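Local coordinates for CPXV018 protein (Cowpox virus, PDB 4PDC), which probably acts as a secreted decoy with an MHC class I-like fold that binds the activating receptor NKG2D of natural killer cells, at residues 4-9 and 21-26; 80-85 and 93-98; 27-32 and 39-44; 102-107 and 115-120. The protein carries 2 engineered substitutions. All coordinates share one frame; numbering follows the deposited sequence.

Contact 1 (4-9 and 21-26). Engineered in segment 21-26: Asp-24 (natural residue Tyr).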
loop_
_atom_site.group_PDB
_atom_site.type_symbol
_atom_site.label_atom_id
_atom_site.label_comp_id
_atom_site.label_asym_id
_atom_site.label_seq_id
_atom_site.Cartn_x
_atom_site.Cartn_y
_atom_site.Cartn_z
ATOM N N LEU E 4 18.452 2.172 4.125
ATOM C CA LEU E 4 18.110 0.900 3.512
ATOM C C LEU E 4 18.001 1.138 2.014
ATOM O O LEU E 4 17.206 1.963 1.575
ATOM C CB LEU E 4 16.804 0.357 4.090
ATOM C CG LEU E 4 16.316 -1.017 3.632
ATOM C CD1 LEU E 4 17.300 -2.119 3.998
ATOM C CD2 LEU E 4 14.967 -1.286 4.250
ATOM N N ALA E 5 18.820 0.432 1.241
ATOM C CA ALA E 5 18.878 0.631 -0.204
ATOM C C ALA E 5 18.487 -0.638 -0.952
ATOM O O ALA E 5 18.858 -1.746 -0.559
ATOM C CB ALA E 5 20.265 1.075 -0.618
ATOM N N PHE E 6 17.731 -0.453 -2.029
ATOM C CA PHE E 6 17.340 -1.531 -2.926
ATOM C C PHE E 6 17.901 -1.247 -4.311
ATOM O O PHE E 6 17.632 -0.191 -4.876
ATOM C CB PHE E 6 15.819 -1.657 -2.999
ATOM C CG PHE E 6 15.172 -2.009 -1.695
ATOM C CD1 PHE E 6 14.928 -1.037 -0.742
ATOM C CD2 PHE E 6 14.790 -3.311 -1.429
ATOM C CE1 PHE E 6 14.328 -1.358 0.456
ATOM C CE2 PHE E 6 14.188 -3.637 -0.233
ATOM C CZ PHE E 6 13.956 -2.660 0.711
ATOM N N ASN E 7 18.679 -2.180 -4.851
ATOM C CA ASN E 7 19.244 -2.026 -6.189
ATOM C C ASN E 7 18.686 -3.077 -7.147
ATOM O O ASN E 7 19.072 -4.244 -7.096
ATOM C CB ASN E 7 20.771 -2.113 -6.145
ATOM C CG ASN E 7 21.416 -1.677 -7.451
ATOM O OD1 ASN E 7 21.979 -2.489 -8.183
ATOM N ND2 ASN E 7 21.319 -0.387 -7.756
ATOM N N PHE E 8 17.764 -2.649 -8.003
ATOM C CA PHE E 8 17.149 -3.524 -8.992
ATOM C C PHE E 8 17.923 -3.471 -10.293
ATOM O O PHE E 8 18.188 -2.389 -10.809
ATOM C CB PHE E 8 15.698 -3.118 -9.247
ATOM C CG PHE E 8 14.828 -3.188 -8.038
ATOM C CD1 PHE E 8 14.814 -2.152 -7.118
ATOM C CD2 PHE E 8 14.005 -4.280 -7.825
ATOM C CE1 PHE E 8 14.005 -2.213 -6.000
ATOM C CE2 PHE E 8 13.193 -4.347 -6.705
ATOM C CZ PHE E 8 13.194 -3.312 -5.793
ATOM N N ASN E 9 18.278 -4.635 -10.825
ATOM C CA ASN E 9 18.966 -4.703 -12.108
ATOM C C ASN E 9 18.326 -5.715 -13.044
ATOM O O ASN E 9 18.070 -6.859 -12.659
ATOM C CB ASN E 9 20.440 -5.050 -11.911
ATOM C CG ASN E 9 21.219 -5.018 -13.209
ATOM O OD1 ASN E 9 21.345 -3.972 -13.841
ATOM N ND2 ASN E 9 21.751 -6.165 -13.611
ATOM N N VAL E 21 18.142 -8.373 -7.463
ATOM C CA VAL E 21 17.970 -7.287 -6.506
ATOM C C VAL E 21 18.926 -7.476 -5.333
ATOM O O VAL E 21 19.101 -8.592 -4.847
ATOM C CB VAL E 21 16.533 -7.202 -5.972
ATOM C CG1 VAL E 21 16.346 -5.915 -5.183
ATOM C CG2 VAL E 21 15.525 -7.278 -7.113
ATOM N N ASP E 22 19.545 -6.376 -4.907
ATOM C CA ASP E 22 20.396 -6.333 -3.720
ATOM C C ASP E 22 19.793 -5.390 -2.689
ATOM O O ASP E 22 19.414 -4.265 -3.018
ATOM C CB ASP E 22 21.812 -5.860 -4.063
ATOM C CG ASP E 22 22.502 -6.753 -5.070
ATOM O OD1 ASP E 22 22.326 -7.985 -4.997
ATOM O OD2 ASP E 22 23.223 -6.216 -5.938
ATOM N N VAL E 23 19.706 -5.850 -1.446
ATOM C CA VAL E 23 19.248 -5.004 -0.349
ATOM C C VAL E 23 20.418 -4.716 0.575
ATOM O O VAL E 23 21.006 -5.637 1.146
ATOM C CB VAL E 23 18.117 -5.656 0.447
ATOM C CG1 VAL E 23 17.536 -4.668 1.446
ATOM C CG2 VAL E 23 17.028 -6.162 -0.492
ATOM N N ASP E 24 20.746 -3.437 0.716
ATOM C CA ASP E 24 21.869 -3.014 1.542
ATOM C C ASP E 24 21.376 -2.230 2.752
ATOM O O ASP E 24 20.594 -1.288 2.611
ATOM C CB ASP E 24 22.847 -2.151 0.735
ATOM C CG ASP E 24 23.407 -2.870 -0.484
ATOM O OD1 ASP E 24 23.452 -4.116 -0.481
ATOM O OD2 ASP E 24 23.813 -2.182 -1.447
ATOM N N LEU E 25 21.835 -2.629 3.935
ATOM C CA LEU E 25 21.627 -1.850 5.151
ATOM C C LEU E 25 22.930 -1.158 5.531
ATOM O O LEU E 25 23.916 -1.818 5.842
ATOM C CB LEU E 25 21.140 -2.744 6.295
ATOM C CG LEU E 25 20.899 -2.048 7.636
ATOM C CD1 LEU E 25 19.806 -0.995 7.517
ATOM C CD2 LEU E 25 20.543 -3.068 8.707
ATOM N N ASP E 26 22.931 0.170 5.496
ATOM C CA ASP E 26 24.132 0.948 5.786
ATOM C C ASP E 26 25.316 0.501 4.924
ATOM O O ASP E 26 26.398 0.209 5.433
ATOM C CB ASP E 26 24.477 0.848 7.273
ATOM C CG ASP E 26 23.404 1.457 8.159
ATOM O OD1 ASP E 26 22.736 2.403 7.699
ATOM O OD2 ASP E 26 23.218 0.993 9.304
#
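The beta hairpin of strands 2-13 and 16-25, in the middle of the antiparallel sheet, sets Phe-6 beside Val-23 and Phe-8 beside Val-21. Both are non-hydrogen-bonded pairs, and their side chains run alongside each other in the same direction. Each valine lays CG1 over a face of its phenylalanine as a CH-pi contact: Val-21 CG1 lies 4.0 Å from the centroid of the Phe-8 ring, and Val-23 CG1 lies 4.2 Å from that of Phe-6. The second methyl, CG2, also touches the ring, Val-21 CG2 being 3.4 Å from Phe-8 CD2. Leu-4 joins the same face. Its CG stands opposite the backbone N (chi1 -176°), and CD1 reaches across to Val-23 CG1 at 3.6 Å. Branched and aromatic residues suit this side because helices 51-64 and 131-146 pack upon it.

Between these pairs come the hydrogen-bonded ones. Ala-5 N gives a nearly straight bond to Asp-24 O (2.8 Å, 170° at the hydrogen), and Asp-24 N returns one to Ala-5 O. Asn-7 and Asp-22 exchange a second pair, of which Asp-22 N to Asn-7 O is the longer and is tilted from the carbonyl plane. Asn-7, Asp-22 and the engineered Asp-24 share the other face with buried Ala-5, whose small side chain packs on Phe-81. Four backbone bonds thus join the strands, while an apolar face meets the helices and Asn-7 and Asp-22 give the opposite one polar character.

Contact 2 (80-85 and 93-98). Engineered in segment 93-98: Asp-96 (natural residue Phe).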
loop_
_atom_site.group_PDB
_atom_site.type_symbol
_atom_site.label_atom_id
_atom_site.label_comp_id
_atom_site.label_asym_id
_atom_site.label_seq_id
_atom_site.Cartn_x
_atom_site.Cartn_y
_atom_site.Cartn_z
ATOM N N TYR E 80 17.530 0.283 -11.350
ATOM C CA TYR E 80 16.720 1.170 -10.532
ATOM C C TYR E 80 17.195 1.085 -9.095
ATOM O O TYR E 80 17.179 0.014 -8.490
ATOM C CB TYR E 80 15.242 0.808 -10.626
ATOM C CG TYR E 80 14.348 1.627 -9.721
ATOM C CD1 TYR E 80 14.306 3.014 -9.819
ATOM C CD2 TYR E 80 13.528 1.014 -8.785
ATOM C CE1 TYR E 80 13.479 3.767 -8.999
ATOM C CE2 TYR E 80 12.701 1.754 -7.966
ATOM C CZ TYR E 80 12.679 3.129 -8.075
ATOM O OH TYR E 80 11.850 3.862 -7.253
ATOM N N PHE E 81 17.624 2.223 -8.561
ATOM C CA PHE E 81 18.151 2.300 -7.208
ATOM C C PHE E 81 17.166 3.078 -6.359
ATOM O O PHE E 81 16.763 4.169 -6.740
ATOM C CB PHE E 81 19.527 2.968 -7.213
ATOM C CG PHE E 81 20.103 3.197 -5.847
ATOM C CD1 PHE E 81 20.726 2.169 -5.162
ATOM C CD2 PHE E 81 20.045 4.450 -5.258
ATOM C CE1 PHE E 81 21.268 2.382 -3.907
ATOM C CE2 PHE E 81 20.586 4.670 -4.003
ATOM C CZ PHE E 81 21.198 3.636 -3.328
ATOM N N TYR E 82 16.751 2.497 -5.236
ATOM C CA TYR E 82 15.841 3.169 -4.316
ATOM C C TYR E 82 16.352 3.050 -2.889
ATOM O O TYR E 82 16.614 1.945 -2.402
ATOM C CB TYR E 82 14.424 2.596 -4.415
ATOM C CG TYR E 82 13.466 3.298 -3.484
ATOM C CD1 TYR E 82 12.901 4.517 -3.832
ATOM C CD2 TYR E 82 13.148 2.759 -2.244
ATOM C CE1 TYR E 82 12.036 5.174 -2.980
ATOM C CE2 TYR E 82 12.284 3.410 -1.385
ATOM C CZ TYR E 82 11.730 4.615 -1.758
ATOM O OH TYR E 82 10.869 5.272 -0.905
ATOM N N GLU E 83 16.490 4.194 -2.225
ATOM C CA GLU E 83 17.066 4.250 -0.889
ATOM C C GLU E 83 16.245 5.147 0.018
ATOM O O GLU E 83 15.909 6.267 -0.359
ATOM C CB GLU E 83 18.507 4.762 -0.951
ATOM C CG GLU E 83 19.212 4.827 0.390
ATOM C CD GLU E 83 20.545 5.542 0.306
ATOM O OE1 GLU E 83 20.556 6.779 0.461
ATOM O OE2 GLU E 83 21.575 4.870 0.080
ATOM N N CYS E 84 15.919 4.649 1.209
ATOM C CA CYS E 84 15.328 5.491 2.240
ATOM C C CYS E 84 16.351 5.655 3.359
ATOM O O CYS E 84 17.174 4.770 3.607
ATOM C CB CYS E 84 14.004 4.912 2.758
ATOM S SG CYS E 84 14.080 3.359 3.683
ATOM N N ASP E 85 16.299 6.810 4.012
ATOM C CA ASP E 85 17.290 7.198 5.004
ATOM C C ASP E 85 16.582 7.715 6.248
ATOM O O ASP E 85 15.746 8.614 6.158
ATOM C CB ASP E 85 18.220 8.266 4.422
ATOM C CG ASP E 85 19.302 8.706 5.393
ATOM O OD1 ASP E 85 18.972 9.337 6.422
ATOM O OD2 ASP E 85 20.489 8.440 5.111
ATOM N N PHE E 93 14.549 10.366 1.032
ATOM C CA PHE E 93 14.533 9.343 -0.001
ATOM C C PHE E 93 15.363 9.762 -1.200
ATOM O O PHE E 93 15.547 10.950 -1.468
ATOM C CB PHE E 93 13.096 9.055 -0.437
ATOM C CG PHE E 93 12.191 8.675 0.692
ATOM C CD1 PHE E 93 12.072 7.353 1.087
ATOM C CD2 PHE E 93 11.468 9.642 1.371
ATOM C CE1 PHE E 93 11.242 7.002 2.131
ATOM C CE2 PHE E 93 10.634 9.298 2.416
ATOM C CZ PHE E 93 10.522 7.976 2.797
ATOM N N ASP E 94 15.853 8.762 -1.918
ATOM C CA ASP E 94 16.697 8.976 -3.077
ATOM C C ASP E 94 16.442 7.851 -4.066
ATOM O O ASP E 94 16.292 6.695 -3.667
ATOM C CB ASP E 94 18.172 9.021 -2.665
ATOM C CG ASP E 94 19.090 9.371 -3.818
ATOM O OD1 ASP E 94 18.618 10.027 -4.768
ATOM O OD2 ASP E 94 20.284 8.997 -3.770
ATOM N N GLN E 95 16.363 8.179 -5.349
ATOM C CA GLN E 95 16.236 7.141 -6.360
ATOM C C GLN E 95 16.942 7.543 -7.642
ATOM O O GLN E 95 16.963 8.718 -8.016
ATOM C CB GLN E 95 14.760 6.813 -6.636
ATOM C CG GLN E 95 13.926 7.953 -7.200
ATOM C CD GLN E 95 12.485 7.544 -7.493
ATOM O OE1 GLN E 95 12.012 6.497 -7.039
ATOM N NE2 GLN E 95 11.781 8.371 -8.259
ATOM N N ASP E 96 17.532 6.547 -8.295
ATOM C CA ASP E 96 18.288 6.747 -9.522
ATOM C C ASP E 96 17.865 5.724 -10.561
ATOM O O ASP E 96 17.458 4.611 -10.221
ATOM C CB ASP E 96 19.793 6.629 -9.264
ATOM C CG ASP E 96 20.321 7.731 -8.371
ATOM O OD1 ASP E 96 19.887 8.891 -8.534
ATOM O OD2 ASP E 96 21.172 7.432 -7.507
ATOM N N TYR E 97 17.970 6.119 -11.823
ATOM C CA TYR E 97 17.721 5.239 -12.955
ATOM C C TYR E 97 18.963 5.205 -13.836
ATOM O O TYR E 97 19.472 6.262 -14.216
ATOM C CB TYR E 97 16.528 5.721 -13.777
ATOM C CG TYR E 97 15.279 6.020 -12.984
ATOM C CD1 TYR E 97 15.116 7.243 -12.344
ATOM C CD2 TYR E 97 14.250 5.091 -12.896
ATOM C CE1 TYR E 97 13.969 7.526 -11.629
ATOM C CE2 TYR E 97 13.101 5.364 -12.183
ATOM C CZ TYR E 97 12.964 6.585 -11.552
ATOM O OH TYR E 97 11.819 6.864 -10.841
ATOM N N LEU E 98 19.441 4.005 -14.162
ATOM C CA LEU E 98 20.602 3.850 -15.039
ATOM C C LEU E 98 20.246 3.039 -16.274
ATOM O O LEU E 98 19.576 2.006 -16.184
ATOM C CB LEU E 98 21.771 3.162 -14.323
ATOM C CG LEU E 98 22.190 3.650 -12.940
ATOM C CD1 LEU E 98 23.249 2.728 -12.358
ATOM C CD2 LEU E 98 22.708 5.062 -13.029
#
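Gln-95 OE1 accepts a short hydrogen bond from Tyr-80 OH (2.6 Å), entering at the edge of the phenol ring and in its plane. The amide stands at 69° to that ring, and the hydroxyl approaches tilted from the carbonyl plane. Gln-95 CG sits between its backbone N and carbonyl carbon (chi1 63°), with the chain extended beyond it, which carries the amide across to the tyrosine; at the other end NE2 bonds to Glu-122 of helix 113-126. A long amide suits this place because it can serve a phenol and a carboxylate at once.

Tyr-97 lies alongside Tyr-80 with its CE2 3.5 Å from Tyr-80 CD1, the rings oblique to each other. These residues line the helix-covered face of the hairpin formed by strands 75-87 and 90-99. Further along, Tyr-82 OH is 3.1 Å from Phe-93 CD1, and Cys-84 CB touches Phe-93 CE1 at 3.5 Å. Cys-84 is disulfide-bonded to Cys-134, tying the strand to helix 131-146.

On the other face the engineered Asp-96 places OD2 3.9 Å from Phe-81 CD2, its carboxylate nearly parallel to the ring (16°). In the backbone of this pair, Phe-81 N bonds to Asp-96 O at 2.9 Å, and Asp-96 N answers to Phe-81 O.

Contact 3 (27-32 and 39-44)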
loop_
_atom_site.group_PDB
_atom_site.type_symbol
_atom_site.label_atom_id
_atom_site.label_comp_id
_atom_site.label_asym_id
_atom_site.label_seq_id
_atom_site.Cartn_x
_atom_site.Cartn_y
_atom_site.Cartn_z
ATOM N N ASP E 27 25.091 0.452 3.613
ATOM C CA ASP E 27 26.127 0.085 2.646
ATOM C C ASP E 27 26.714 -1.296 2.929
ATOM O O ASP E 27 27.889 -1.554 2.660
ATOM C CB ASP E 27 27.244 1.136 2.630
ATOM C CG ASP E 27 26.762 2.489 2.142
ATOM O OD1 ASP E 27 25.939 2.523 1.200
ATOM O OD2 ASP E 27 27.203 3.520 2.699
ATOM N N SER E 28 25.882 -2.175 3.476
ATOM C CA SER E 28 26.242 -3.573 3.677
ATOM C C SER E 28 25.097 -4.456 3.190
ATOM O O SER E 28 23.959 -4.294 3.626
ATOM C CB SER E 28 26.550 -3.847 5.148
ATOM O OG SER E 28 26.567 -5.240 5.411
ATOM N N GLN E 29 25.395 -5.378 2.278
ATOM C CA GLN E 29 24.359 -6.225 1.698
ATOM C C GLN E 29 23.822 -7.209 2.730
ATOM O O GLN E 29 24.598 -7.886 3.410
ATOM C CB GLN E 29 24.900 -6.980 0.483
ATOM C CG GLN E 29 23.830 -7.685 -0.325
ATOM C CD GLN E 29 24.412 -8.584 -1.396
ATOM O OE1 GLN E 29 24.886 -9.681 -1.108
ATOM N NE2 GLN E 29 24.389 -8.118 -2.635
ATOM N N ILE E 30 22.495 -7.285 2.838
ATOM C CA ILE E 30 21.847 -8.157 3.812
ATOM C C ILE E 30 20.927 -9.178 3.143
ATOM O O ILE E 30 20.676 -10.246 3.697
ATOM C CB ILE E 30 21.031 -7.345 4.847
ATOM C CG1 ILE E 30 19.924 -6.532 4.168
ATOM C CG2 ILE E 30 21.955 -6.427 5.639
ATOM C CD1 ILE E 30 18.876 -5.993 5.133
ATOM N N ILE E 31 20.427 -8.841 1.959
ATOM C CA ILE E 31 19.546 -9.726 1.201
ATOM C C ILE E 31 19.920 -9.668 -0.276
ATOM O O ILE E 31 20.369 -8.632 -0.768
ATOM C CB ILE E 31 18.057 -9.337 1.371
ATOM C CG1 ILE E 31 17.634 -9.402 2.840
ATOM C CG2 ILE E 31 17.156 -10.242 0.546
ATOM C CD1 ILE E 31 16.322 -8.691 3.113
ATOM N N THR E 32 19.738 -10.779 -0.982
ATOM C CA THR E 32 19.916 -10.790 -2.428
ATOM C C THR E 32 18.865 -11.686 -3.073
ATOM O O THR E 32 18.353 -12.618 -2.452
ATOM C CB THR E 32 21.337 -11.253 -2.832
ATOM O OG1 THR E 32 21.546 -11.011 -4.230
ATOM C CG2 THR E 32 21.548 -12.726 -2.528
ATOM N N ARG E 39 17.498 -14.760 -0.624
ATOM C CA ARG E 39 18.313 -15.351 0.428
ATOM C C ARG E 39 18.991 -14.303 1.303
ATOM O O ARG E 39 19.352 -13.225 0.827
ATOM C CB ARG E 39 19.367 -16.279 -0.179
ATOM C CG ARG E 39 20.431 -15.580 -0.993
ATOM C CD ARG E 39 21.391 -16.584 -1.620
ATOM N NE ARG E 39 22.531 -15.924 -2.253
ATOM C CZ ARG E 39 23.683 -15.652 -1.644
ATOM N NH1 ARG E 39 23.874 -15.985 -0.371
ATOM N NH2 ARG E 39 24.653 -15.045 -2.313
ATOM N N PRO E 40 19.169 -14.620 2.593
ATOM C CA PRO E 40 19.921 -13.717 3.465
ATOM C C PRO E 40 21.414 -13.767 3.153
ATOM O O PRO E 40 21.907 -14.812 2.732
ATOM C CB PRO E 40 19.621 -14.255 4.868
ATOM C CG PRO E 40 19.357 -15.705 4.659
ATOM C CD PRO E 40 18.701 -15.820 3.312
ATOM N N THR E 41 22.111 -12.648 3.339
ATOM C CA THR E 41 23.552 -12.581 3.103
ATOM C C THR E 41 24.259 -12.000 4.322
ATOM O O THR E 41 25.391 -11.528 4.238
ATOM C CB THR E 41 23.892 -11.729 1.860
ATOM O OG1 THR E 41 23.467 -10.376 2.066
ATOM C CG2 THR E 41 23.207 -12.289 0.619
ATOM N N ILE E 42 23.570 -12.040 5.454
ATOM C CA ILE E 42 24.111 -11.573 6.718
ATOM C C ILE E 42 23.505 -12.465 7.805
ATOM O O ILE E 42 22.346 -12.863 7.691
ATOM C CB ILE E 42 23.786 -10.077 6.958
ATOM C CG1 ILE E 42 24.634 -9.497 8.090
ATOM C CG2 ILE E 42 22.305 -9.882 7.241
ATOM C CD1 ILE E 42 26.102 -9.373 7.750
ATOM N N PRO E 43 24.288 -12.812 8.844
ATOM C CA PRO E 43 23.760 -13.744 9.851
ATOM C C PRO E 43 22.426 -13.340 10.488
ATOM O O PRO E 43 21.590 -14.217 10.718
ATOM C CB PRO E 43 24.869 -13.764 10.906
ATOM C CG PRO E 43 26.111 -13.522 10.128
ATOM C CD PRO E 43 25.729 -12.561 9.036
ATOM N N PHE E 44 22.213 -12.058 10.766
ATOM C CA PHE E 44 21.020 -11.662 11.510
ATOM C C PHE E 44 19.745 -11.782 10.672
ATOM O O PHE E 44 18.645 -11.636 11.198
ATOM C CB PHE E 44 21.172 -10.234 12.074
ATOM C CG PHE E 44 20.994 -9.129 11.064
ATOM C CD1 PHE E 44 19.729 -8.710 10.682
ATOM C CD2 PHE E 44 22.093 -8.471 10.541
ATOM C CE1 PHE E 44 19.566 -7.684 9.770
ATOM C CE2 PHE E 44 21.935 -7.439 9.629
ATOM C CZ PHE E 44 20.667 -7.046 9.244
#
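Thr-41 turns OG1 between its own N and carbonyl carbon (chi1 63°), bringing the hydroxyl to Gln-29 O for a weak hydrogen bond of 3.0 Å and leaving CG2 to meet Thr-32 CG2 at 3.6 Å. Arg-39 has a similar first torsion (67°) followed by an extended chain, and it runs alongside Thr-32, whose CG2 lies over a face of the guanidinium, 3.4 Å from Arg-39 NE. A threonine thus offers its methyl to a flat cation while its own OG1 is hydrogen-bonded to Asp-22 OD1 of strand 16-25.

The backbones pair in the hairpin way, with Thr-32 and Arg-39 exchanging N-H...O bonds. Thr-41 N also reaches Ile-30 O (2.8 Å), but from well above the carbonyl plane. Beyond the pairing, Ile-42 CG2 packs on Ile-30 CB at 3.7 Å, and Phe-44 CZ comes near Ile-30 CG2.

Ile-30 and Ile-31 both face Val-23 of strand 16-25 in a classic beta bulge; Ile-30 touches helix 131-146, whereas Ile-31 packs on helix 51-64.

Contact 4 (102-107 and 115-120)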
loop_
_atom_site.group_PDB
_atom_site.type_symbol
_atom_site.label_atom_id
_atom_site.label_comp_id
_atom_site.label_asym_id
_atom_site.label_seq_id
_atom_site.Cartn_x
_atom_site.Cartn_y
_atom_site.Cartn_z
ATOM N N GLU E 102 24.602 4.472 -17.102
ATOM C CA GLU E 102 24.556 5.931 -17.157
ATOM C C GLU E 102 23.246 6.469 -16.596
ATOM O O GLU E 102 22.163 6.083 -17.047
ATOM C CB GLU E 102 24.744 6.408 -18.597
ATOM C CG GLU E 102 24.678 7.914 -18.765
ATOM C CD GLU E 102 25.029 8.354 -20.172
ATOM O OE1 GLU E 102 26.208 8.207 -20.564
ATOM O OE2 GLU E 102 24.126 8.841 -20.888
ATOM N N GLU E 103 23.349 7.365 -15.616
ATOM C CA GLU E 103 22.171 7.967 -14.999
ATOM C C GLU E 103 21.359 8.758 -16.008
ATOM O O GLU E 103 21.907 9.420 -16.886
ATOM C CB GLU E 103 22.560 8.891 -13.841
ATOM C CG GLU E 103 22.573 8.225 -12.479
ATOM C CD GLU E 103 22.386 9.213 -11.340
ATOM O OE1 GLU E 103 21.252 9.714 -11.165
ATOM O OE2 GLU E 103 23.369 9.484 -10.617
ATOM N N TYR E 104 20.042 8.692 -15.869
ATOM C CA TYR E 104 19.160 9.523 -16.669
ATOM C C TYR E 104 17.895 9.812 -15.876
ATOM O O TYR E 104 17.581 9.112 -14.908
ATOM C CB TYR E 104 18.845 8.851 -18.011
ATOM C CG TYR E 104 17.987 7.602 -17.944
ATOM C CD1 TYR E 104 18.480 6.412 -17.418
ATOM C CD2 TYR E 104 16.695 7.605 -18.447
ATOM C CE1 TYR E 104 17.695 5.270 -17.373
ATOM C CE2 TYR E 104 15.905 6.471 -18.408
ATOM C CZ TYR E 104 16.407 5.310 -17.869
ATOM O OH TYR E 104 15.617 4.184 -17.840
ATOM N N THR E 105 17.191 10.869 -16.266
ATOM C CA THR E 105 15.975 11.276 -15.572
ATOM C C THR E 105 14.901 11.771 -16.531
ATOM O O THR E 105 13.747 11.942 -16.140
ATOM C CB THR E 105 16.264 12.398 -14.551
ATOM O OG1 THR E 105 16.614 13.602 -15.247
ATOM C CG2 THR E 105 17.399 12.005 -13.618
ATOM N N VAL E 106 15.281 12.003 -17.784
ATOM C CA VAL E 106 14.383 12.614 -18.757
ATOM C C VAL E 106 13.715 11.571 -19.651
ATOM O O VAL E 106 14.382 10.758 -20.290
ATOM C CB VAL E 106 15.132 13.629 -19.641
ATOM C CG1 VAL E 106 14.185 14.269 -20.649
ATOM C CG2 VAL E 106 15.785 14.701 -18.779
ATOM N N LYS E 107 12.388 11.619 -19.691
ATOM C CA LYS E 107 11.594 10.761 -20.560
ATOM C C LYS E 107 11.510 11.368 -21.953
ATOM O O LYS E 107 11.298 12.572 -22.092
ATOM C CB LYS E 107 10.188 10.577 -19.982
ATOM C CG LYS E 107 9.244 9.750 -20.845
ATOM C CD LYS E 107 7.802 9.920 -20.398
ATOM C CE LYS E 107 6.857 9.060 -21.227
ATOM N NZ LYS E 107 6.886 9.420 -22.674
ATOM N N ASN E 115 12.539 4.309 -21.640
ATOM C CA ASN E 115 11.469 5.191 -21.184
ATOM C C ASN E 115 10.483 4.498 -20.250
ATOM O O ASN E 115 10.080 5.066 -19.236
ATOM C CB ASN E 115 10.721 5.775 -22.383
ATOM C CG ASN E 115 11.471 6.927 -23.031
ATOM O OD1 ASN E 115 12.145 7.704 -22.352
ATOM N ND2 ASN E 115 11.353 7.042 -24.348
ATOM N N MET E 116 10.087 3.278 -20.593
ATOM C CA MET E 116 9.143 2.539 -19.766
ATOM C C MET E 116 9.742 2.258 -18.390
ATOM O O MET E 116 9.058 2.341 -17.367
ATOM C CB MET E 116 8.751 1.229 -20.445
ATOM C CG MET E 116 7.642 0.484 -19.725
ATOM S SD MET E 116 7.282 -1.124 -20.458
ATOM C CE MET E 116 6.838 -0.645 -22.130
ATOM N N TRP E 117 11.024 1.917 -18.376
ATOM C CA TRP E 117 11.739 1.655 -17.135
ATOM C C TRP E 117 11.716 2.890 -16.238
ATOM O O TRP E 117 11.509 2.792 -15.029
ATOM C CB TRP E 117 13.177 1.240 -17.446
ATOM C CG TRP E 117 14.003 0.877 -16.247
ATOM C CD1 TRP E 117 14.885 1.682 -15.588
ATOM C CD2 TRP E 117 14.032 -0.387 -15.572
ATOM N NE1 TRP E 117 15.466 0.998 -14.546
ATOM C CE2 TRP E 117 14.957 -0.273 -14.512
ATOM C CE3 TRP E 117 13.368 -1.603 -15.761
ATOM C CZ2 TRP E 117 15.237 -1.330 -13.650
ATOM C CZ3 TRP E 117 13.647 -2.651 -14.901
ATOM C CH2 TRP E 117 14.573 -2.507 -13.859
ATOM N N LEU E 118 11.913 4.049 -16.853
ATOM C CA LEU E 118 11.946 5.321 -16.141
ATOM C C LEU E 118 10.587 5.687 -15.564
ATOM O O LEU E 118 10.496 6.177 -14.437
ATOM C CB LEU E 118 12.424 6.440 -17.078
ATOM C CG LEU E 118 12.423 7.871 -16.520
ATOM C CD1 LEU E 118 13.412 8.022 -15.372
ATOM C CD2 LEU E 118 12.735 8.876 -17.621
ATOM N N THR E 119 9.532 5.457 -16.336
ATOM C CA THR E 119 8.208 5.897 -15.929
ATOM C C THR E 119 7.439 4.869 -15.101
ATOM O O THR E 119 6.352 5.181 -14.616
ATOM C CB THR E 119 7.341 6.266 -17.147
ATOM O OG1 THR E 119 7.137 5.112 -17.972
ATOM C CG2 THR E 119 8.010 7.359 -17.961
ATOM N N THR E 120 7.983 3.662 -14.929
ATOM C CA THR E 120 7.240 2.601 -14.230
ATOM C C THR E 120 7.962 1.935 -13.062
ATOM O O THR E 120 7.340 1.191 -12.305
ATOM C CB THR E 120 6.838 1.459 -15.192
ATOM O OG1 THR E 120 8.006 0.734 -15.603
ATOM C CG2 THR E 120 6.099 2.001 -16.400
HETATM O O HOH W 1 14.672 8.135 -21.029
#
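Lys-107 and Asn-115 bring the backbones closest, their CA atoms 5.6 Å apart, where the loop after strand 102-104 passes alongside helix 113-126. A water bridges loop and helix, donating to Val-106 O (2.7 Å) and to Asn-115 OD1 (2.9 Å). A short amide suits this corner, since Asn-115 ND2 is at the same time bonded to Thr-108 OG1 and Glu-110 O in the residues that lead into the helix.

Leu-118 projects from the helix toward the loop. Its CB lies 3.7 Å from Tyr-104 CE2, the two side chains running past one another from opposite ends, and its CD2 rests on the loop backbone, 3.5 Å from Lys-107 N. This is the edge of the antiparallel sheet, where its last strand within the chain meets a helix lying across one face, consistent with an MHC class I-like platform. Tyr-104 OH comes to the edge of the Trp-117 indole, 3.4 Å from CD1, and is hydrogen-bonded to Lys-114 O; Trp-117 NE1 bonds to Thr-79 O of strand 75-87.

The aliphatic part of Lys-107 crosses Thr-119 obliquely, with Lys-107 CD 3.5 Å from Thr-119 CG2. Thr-119 OG1 hydrogen-bonds to the backbone of a chain of another protein, and Lys-107 packs there on an acidic side chain of that chain.

In the fold
All four contacts reach one antiparallel sheet. Contacts 1 and 2 stand side by side, centres about 9 Å apart, where strand 2-13 borders strand 75-87: Phe-6 N lies 2.7 Å from Tyr-82 O, probably as a hydrogen bond. Contact 3 extends the sheet from contact 1, with Val-23 O 2.8 Å from Ile-30 N. Contact 4 continues from contact 2 on the far flank, where Tyr-97 O lies 3.0 Å from Tyr-104 N. Contacts 3 and 4 therefore occupy opposite sides of the chain's centre, about 28 Å between centres. Contact 4 alone of the four is touched by another protein chain of the assembly, consistent with a receptor-facing helix.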